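Long-range contact in beta-xylosidase (Uncultured organism, PDB 4MLG), which probably hydrolyses xylo-oligosaccharides, releasing xylose from their non-reducing ends, as a five-bladed beta-propeller enzyme of glycosyl hydrolase family 43: residues S237-A249 against R261-H275. Residues are numbered along the deposited sequence; the frame is centred on the assembly and turned at random.
Sequences SYSTGDTHLICYA and RGVILTPVVGWTTHH. With CA (calcium ion), chain M; SO4 (sulfate ion), chain N.
A classic beta bulge interrupts the pairing of the antiparallel strands of the hairpin 246-251/258-265: Ile246 faces both Ile264 and Leu265. Its carbonyl O accepts two N-H groups, Leu265 N in the carbonyl plane on a lone pair and Ile264 N at a C=O...N angle of 164°, while Ile246 N in turn bonds to Leu265 O at 3.1 Å. Further along, Arg261 N bonds to Tyr248 O at 3.0 Å. Arg261 CB sits over one face of the Tyr248 ring, offset toward its rim, in a CH-pi contact. The Ile264 side chain crosses that of Tyr248 at about a right angle, CG1 3.5 Å from Tyr248 CD2, and the phenol OH reaches the backbone N of Ile316. An alanine in place of Tyr248 removes the ring and its hydroxyl, which would probably open a gap between Ile264 and Arg261 and leave Ile316 N without its partner.

The hairpin belongs to one blade of the beta-propeller, and past the corner at Ile264 the chain runs on through a loop toward the calcium ion. There His274 NE2 binds the metal at 2.8 Å, with Asp85 as another ligand, while the neighbouring His275 turns to the blade. Ile246 CG2 stands almost exactly on the normal of the His275 ring, 3.7 Å from its centroid; it gets there because chi1 of -64° sets CG2 anti to the backbone N. At the ring's edge His275 NE2 shares a hydrogen bond with Ser237 OG, which helps fix the ring's rotation. Earlier in the same loop, Trp271 meets the turn between strands 233-239 and 246-251, where the edge of the His244 ring points to the indole face, planes 67° apart, with His244 NE2 3.6 Å from Trp271 CD1. A water bridges Gly241 O and Trp271 O, donating to both.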
loop_
_atom_site.group_PDB
_atom_site.type_symbol
_atom_site.label_atom_id
_atom_site.label_comp_id
_atom_site.label_asym_id
_atom_site.label_seq_id
_atom_site.Cartn_x
_atom_site.Cartn_y
_atom_site.Cartn_z
ATOM N N SER A 237 19.203 13.595 14.793
ATOM C CA SER A 237 19.676 14.410 13.683
ATOM C C SER A 237 18.917 14.068 12.404
ATOM O O SER A 237 18.326 12.991 12.292
ATOM C CB SER A 237 21.180 14.232 13.488
ATOM O OG SER A 237 21.514 12.869 13.296
ATOM N N TYR A 238 18.937 14.989 11.445
ATOM C CA TYR A 238 18.132 14.850 10.236
ATOM C C TYR A 238 18.553 15.833 9.150
ATOM O O TYR A 238 19.357 16.734 9.393
ATOM C CB TYR A 238 16.650 15.053 10.565
ATOM C CG TYR A 238 16.342 16.383 11.221
ATOM C CD1 TYR A 238 15.888 17.460 10.471
ATOM C CD2 TYR A 238 16.503 16.560 12.589
ATOM C CE1 TYR A 238 15.606 18.675 11.066
ATOM C CE2 TYR A 238 16.225 17.770 13.192
ATOM C CZ TYR A 238 15.776 18.824 12.425
ATOM O OH TYR A 238 15.497 20.030 13.022
ATOM N N SER A 239 17.998 15.655 7.954
ATOM C CA SER A 239 18.254 16.554 6.832
ATOM C C SER A 239 17.090 17.522 6.641
ATOM O O SER A 239 15.936 17.171 6.881
ATOM C CB SER A 239 18.481 15.757 5.547
ATOM O OG SER A 239 18.491 16.602 4.410
ATOM N N THR A 240 17.398 18.739 6.202
ATOM C CA THR A 240 16.376 19.762 6.017
ATOM C C THR A 240 16.045 19.984 4.544
ATOM O O THR A 240 15.313 20.912 4.201
ATOM C CB THR A 240 16.795 21.101 6.646
ATOM O OG1 THR A 240 17.958 21.603 5.975
ATOM C CG2 THR A 240 17.096 20.928 8.126
ATOM N N GLY A 241 16.594 19.136 3.680
ATOM C CA GLY A 241 16.241 19.137 2.271
ATOM C C GLY A 241 16.627 20.372 1.477
ATOM O O GLY A 241 17.785 20.539 1.092
ATOM N N ASP A 242 15.647 21.237 1.229
ATOM C CA ASP A 242 15.838 22.386 0.347
ATOM C C ASP A 242 16.687 23.505 0.951
ATOM O O ASP A 242 16.942 24.515 0.296
ATOM C CB ASP A 242 14.488 22.934 -0.125
ATOM C CG ASP A 242 13.601 23.369 1.023
ATOM O OD1 ASP A 242 13.780 22.849 2.145
ATOM O OD2 ASP A 242 12.721 24.227 0.801
ATOM N N THR A 243 17.118 23.329 2.196
ATOM C CA THR A 243 18.065 24.256 2.804
ATOM C C THR A 243 19.415 23.574 3.000
ATOM O O THR A 243 20.368 24.187 3.481
ATOM C CB THR A 243 17.550 24.833 4.135
ATOM O OG1 THR A 243 17.069 23.772 4.968
ATOM C CG2 THR A 243 16.423 25.823 3.882
ATOM N N HIS A 244 19.477 22.299 2.620
ATOM C CA HIS A 244 20.729 21.547 2.549
ATOM C C HIS A 244 21.488 21.475 3.876
ATOM O O HIS A 244 22.716 21.532 3.897
ATOM C CB HIS A 244 21.638 22.131 1.458
ATOM C CG HIS A 244 20.926 22.437 0.175
ATOM N ND1 HIS A 244 20.136 23.554 0.011
ATOM C CD2 HIS A 244 20.891 21.775 -1.005
ATOM C CE1 HIS A 244 19.640 23.565 -1.213
ATOM N NE2 HIS A 244 20.083 22.496 -1.851
ATOM N N LEU A 245 20.757 21.341 4.979
ATOM C CA LEU A 245 21.378 21.295 6.299
ATOM C C LEU A 245 21.190 19.944 6.974
ATOM O O LEU A 245 20.194 19.257 6.748
ATOM C CB LEU A 245 20.793 22.378 7.206
ATOM C CG LEU A 245 20.800 23.821 6.715
ATOM C CD1 LEU A 245 19.966 24.688 7.640
ATOM C CD2 LEU A 245 22.220 24.345 6.628
ATOM N N ILE A 246 22.156 19.570 7.805
ATOM C CA ILE A 246 21.984 18.452 8.721
ATOM C C ILE A 246 21.892 19.009 10.137
ATOM O O ILE A 246 22.906 19.348 10.750
ATOM C CB ILE A 246 23.140 17.436 8.628
ATOM C CG1 ILE A 246 23.164 16.783 7.245
ATOM C CG2 ILE A 246 22.998 16.359 9.698
ATOM C CD1 ILE A 246 21.985 15.865 6.983
ATOM N N CYS A 247 20.668 19.124 10.643
ATOM C CA CYS A 247 20.441 19.678 11.971
ATOM C C CYS A 247 20.346 18.566 13.007
ATOM O O CYS A 247 20.447 17.386 12.670
ATOM C CB CYS A 247 19.168 20.524 11.987
ATOM S SG CYS A 247 19.222 21.975 10.905
ATOM N N TYR A 248 20.162 18.943 14.268
ATOM C CA TYR A 248 19.999 17.956 15.328
ATOM C C TYR A 248 19.199 18.503 16.504
ATOM O O TYR A 248 19.197 19.708 16.766
ATOM C CB TYR A 248 21.357 17.435 15.806
ATOM C CG TYR A 248 22.094 18.366 16.742
ATOM C CD1 TYR A 248 22.132 18.120 18.110
ATOM C CD2 TYR A 248 22.754 19.488 16.260
ATOM C CE1 TYR A 248 22.806 18.967 18.970
ATOM C CE2 TYR A 248 23.429 20.340 17.112
ATOM C CZ TYR A 248 23.452 20.075 18.466
ATOM O OH TYR A 248 24.124 20.921 19.318
ATOM N N ALA A 249 18.517 17.603 17.205
ATOM C CA ALA A 249 17.725 17.967 18.371
ATOM C C ALA A 249 18.066 17.048 19.539
ATOM O O ALA A 249 18.777 16.057 19.367
ATOM C CB ALA A 249 16.245 17.889 18.043
ATOM N N ARG A 261 18.455 22.140 18.368
ATOM C CA ARG A 261 19.662 22.676 18.985
ATOM C C ARG A 261 20.491 23.520 18.024
ATOM O O ARG A 261 20.795 24.677 18.313
ATOM C CB ARG A 261 20.509 21.546 19.572
ATOM C CG ARG A 261 19.919 20.937 20.830
ATOM C CD ARG A 261 19.912 21.953 21.957
ATOM N NE ARG A 261 19.051 21.551 23.064
ATOM C CZ ARG A 261 18.159 22.350 23.640
ATOM N NH1 ARG A 261 18.012 23.598 23.213
ATOM N NH2 ARG A 261 17.414 21.905 24.641
ATOM N N GLY A 262 20.859 22.945 16.883
ATOM C CA GLY A 262 21.675 23.662 15.922
ATOM C C GLY A 262 21.928 22.924 14.620
ATOM O O GLY A 262 21.121 22.101 14.187
ATOM N N VAL A 263 23.059 23.231 13.995
ATOM C CA VAL A 263 23.416 22.652 12.707
ATOM C C VAL A 263 24.683 21.812 12.824
ATOM O O VAL A 263 25.697 22.277 13.342
ATOM C CB VAL A 263 23.637 23.753 11.647
ATOM C CG1 VAL A 263 24.094 23.150 10.324
ATOM C CG2 VAL A 263 22.370 24.573 11.459
ATOM N N ILE A 264 24.623 20.574 12.345
ATOM C CA ILE A 264 25.797 19.710 12.334
ATOM C C ILE A 264 26.605 19.927 11.059
ATOM O O ILE A 264 27.831 20.032 11.100
ATOM C CB ILE A 264 25.415 18.219 12.432
ATOM C CG1 ILE A 264 24.593 17.952 13.692
ATOM C CG2 ILE A 264 26.657 17.342 12.424
ATOM C CD1 ILE A 264 24.276 16.485 13.906
ATOM N N LEU A 265 25.907 20.003 9.930
ATOM C CA LEU A 265 26.562 20.121 8.632
ATOM C C LEU A 265 25.962 21.225 7.763
ATOM O O LEU A 265 24.763 21.230 7.485
ATOM C CB LEU A 265 26.502 18.784 7.889
ATOM C CG LEU A 265 27.335 18.678 6.611
ATOM C CD1 LEU A 265 28.815 18.788 6.939
ATOM C CD2 LEU A 265 27.037 17.380 5.875
ATOM N N THR A 266 26.811 22.157 7.339
ATOM C CA THR A 266 26.426 23.208 6.401
ATOM C C THR A 266 26.265 22.591 5.006
ATOM O O THR A 266 26.720 21.468 4.786
ATOM C CB THR A 266 27.492 24.322 6.375
ATOM O OG1 THR A 266 28.757 23.771 5.993
ATOM C CG2 THR A 266 27.618 24.969 7.745
ATOM N N PRO A 267 25.605 23.305 4.070
ATOM C CA PRO A 267 25.386 22.774 2.717
ATOM C C PRO A 267 26.628 22.192 2.048
ATOM O O PRO A 267 27.725 22.729 2.195
ATOM C CB PRO A 267 24.904 24.002 1.947
ATOM C CG PRO A 267 24.157 24.781 2.959
ATOM C CD PRO A 267 24.896 24.587 4.261
ATOM N N VAL A 268 26.441 21.094 1.322
ATOM C CA VAL A 268 27.534 20.431 0.623
ATOM C C VAL A 268 27.319 20.485 -0.885
ATOM O O VAL A 268 26.259 20.905 -1.354
ATOM C CB VAL A 268 27.658 18.955 1.044
ATOM C CG1 VAL A 268 27.910 18.845 2.540
ATOM C CG2 VAL A 268 26.404 18.187 0.652
ATOM N N VAL A 269 28.325 20.061 -1.643
ATOM C CA VAL A 269 28.193 19.982 -3.091
ATOM C C VAL A 269 27.161 18.922 -3.451
ATOM O O VAL A 269 27.355 17.734 -3.188
ATOM C CB VAL A 269 29.532 19.659 -3.775
ATOM C CG1 VAL A 269 29.317 19.363 -5.252
ATOM C CG2 VAL A 269 30.505 20.812 -3.597
ATOM N N GLY A 270 26.059 19.360 -4.049
ATOM C CA GLY A 270 24.947 18.479 -4.341
ATOM C C GLY A 270 23.718 18.926 -3.576
ATOM O O GLY A 270 23.831 19.533 -2.511
ATOM N N TRP A 271 22.543 18.627 -4.117
ATOM C CA TRP A 271 21.292 19.068 -3.513
ATOM C C TRP A 271 20.996 18.310 -2.225
ATOM O O TRP A 271 20.458 18.870 -1.271
ATOM C CB TRP A 271 20.137 18.888 -4.501
ATOM C CG TRP A 271 18.898 19.650 -4.137
ATOM C CD1 TRP A 271 18.516 20.868 -4.618
ATOM C CD2 TRP A 271 17.874 19.243 -3.219
ATOM N NE1 TRP A 271 17.320 21.247 -4.056
ATOM C CE2 TRP A 271 16.905 20.265 -3.193
ATOM C CE3 TRP A 271 17.683 18.114 -2.416
ATOM C CZ2 TRP A 271 15.764 20.193 -2.398
ATOM C CZ3 TRP A 271 16.550 18.045 -1.624
ATOM C CH2 TRP A 271 15.605 19.078 -1.621
ATOM N N THR A 272 21.352 17.030 -2.198
ATOM C CA THR A 272 21.022 16.182 -1.062
ATOM C C THR A 272 22.149 16.108 -0.040
ATOM O O THR A 272 23.326 16.183 -0.386
ATOM C CB THR A 272 20.680 14.752 -1.513
ATOM O OG1 THR A 272 21.856 14.122 -2.033
ATOM C CG2 THR A 272 19.605 14.776 -2.585
ATOM N N THR A 273 21.771 15.965 1.225
ATOM C CA THR A 273 22.728 15.701 2.289
ATOM C C THR A 273 22.173 14.621 3.221
ATOM O O THR A 273 21.040 14.710 3.692
ATOM C CB THR A 273 23.111 16.986 3.064
ATOM O OG1 THR A 273 24.042 16.665 4.105
ATOM C CG2 THR A 273 21.882 17.662 3.663
ATOM N N HIS A 274 22.968 13.584 3.453
ATOM C CA HIS A 274 22.527 12.442 4.247
ATOM C C HIS A 274 23.676 11.985 5.130
ATOM O O HIS A 274 24.838 12.149 4.764
ATOM C CB HIS A 274 22.086 11.303 3.332
ATOM C CG HIS A 274 21.061 10.399 3.940
ATOM N ND1 HIS A 274 19.752 10.367 3.512
ATOM C CD2 HIS A 274 21.152 9.495 4.943
ATOM C CE1 HIS A 274 19.080 9.480 4.224
ATOM N NE2 HIS A 274 19.906 8.939 5.101
ATOM N N HIS A 275 23.362 11.401 6.282
ATOM C CA HIS A 275 24.398 11.134 7.272
ATOM C C HIS A 275 24.114 9.959 8.202
ATOM O O HIS A 275 23.070 9.311 8.120
ATOM C CB HIS A 275 24.585 12.367 8.144
ATOM C CG HIS A 275 23.476 12.561 9.127
ATOM N ND1 HIS A 275 22.186 12.848 8.739
ATOM C CD2 HIS A 275 23.454 12.476 10.477
ATOM C CE1 HIS A 275 21.419 12.949 9.809
ATOM N NE2 HIS A 275 22.164 12.726 10.878
HETATM CA CA CA M . 19.879 7.078 7.181
HETATM S S SO4 N . 17.235 9.805 -0.390
HETATM O O1 SO4 N . 18.291 9.097 -1.107
HETATM O O2 SO4 N . 17.753 10.306 0.879
HETATM O O3 SO4 N . 16.761 10.923 -1.202
HETATM O O4 SO4 N . 16.134 8.884 -0.126
HETATM O O HOH W 1 19.235 18.243 1.125
HETATM O O HOH W 2 24.397 19.697 4.582
#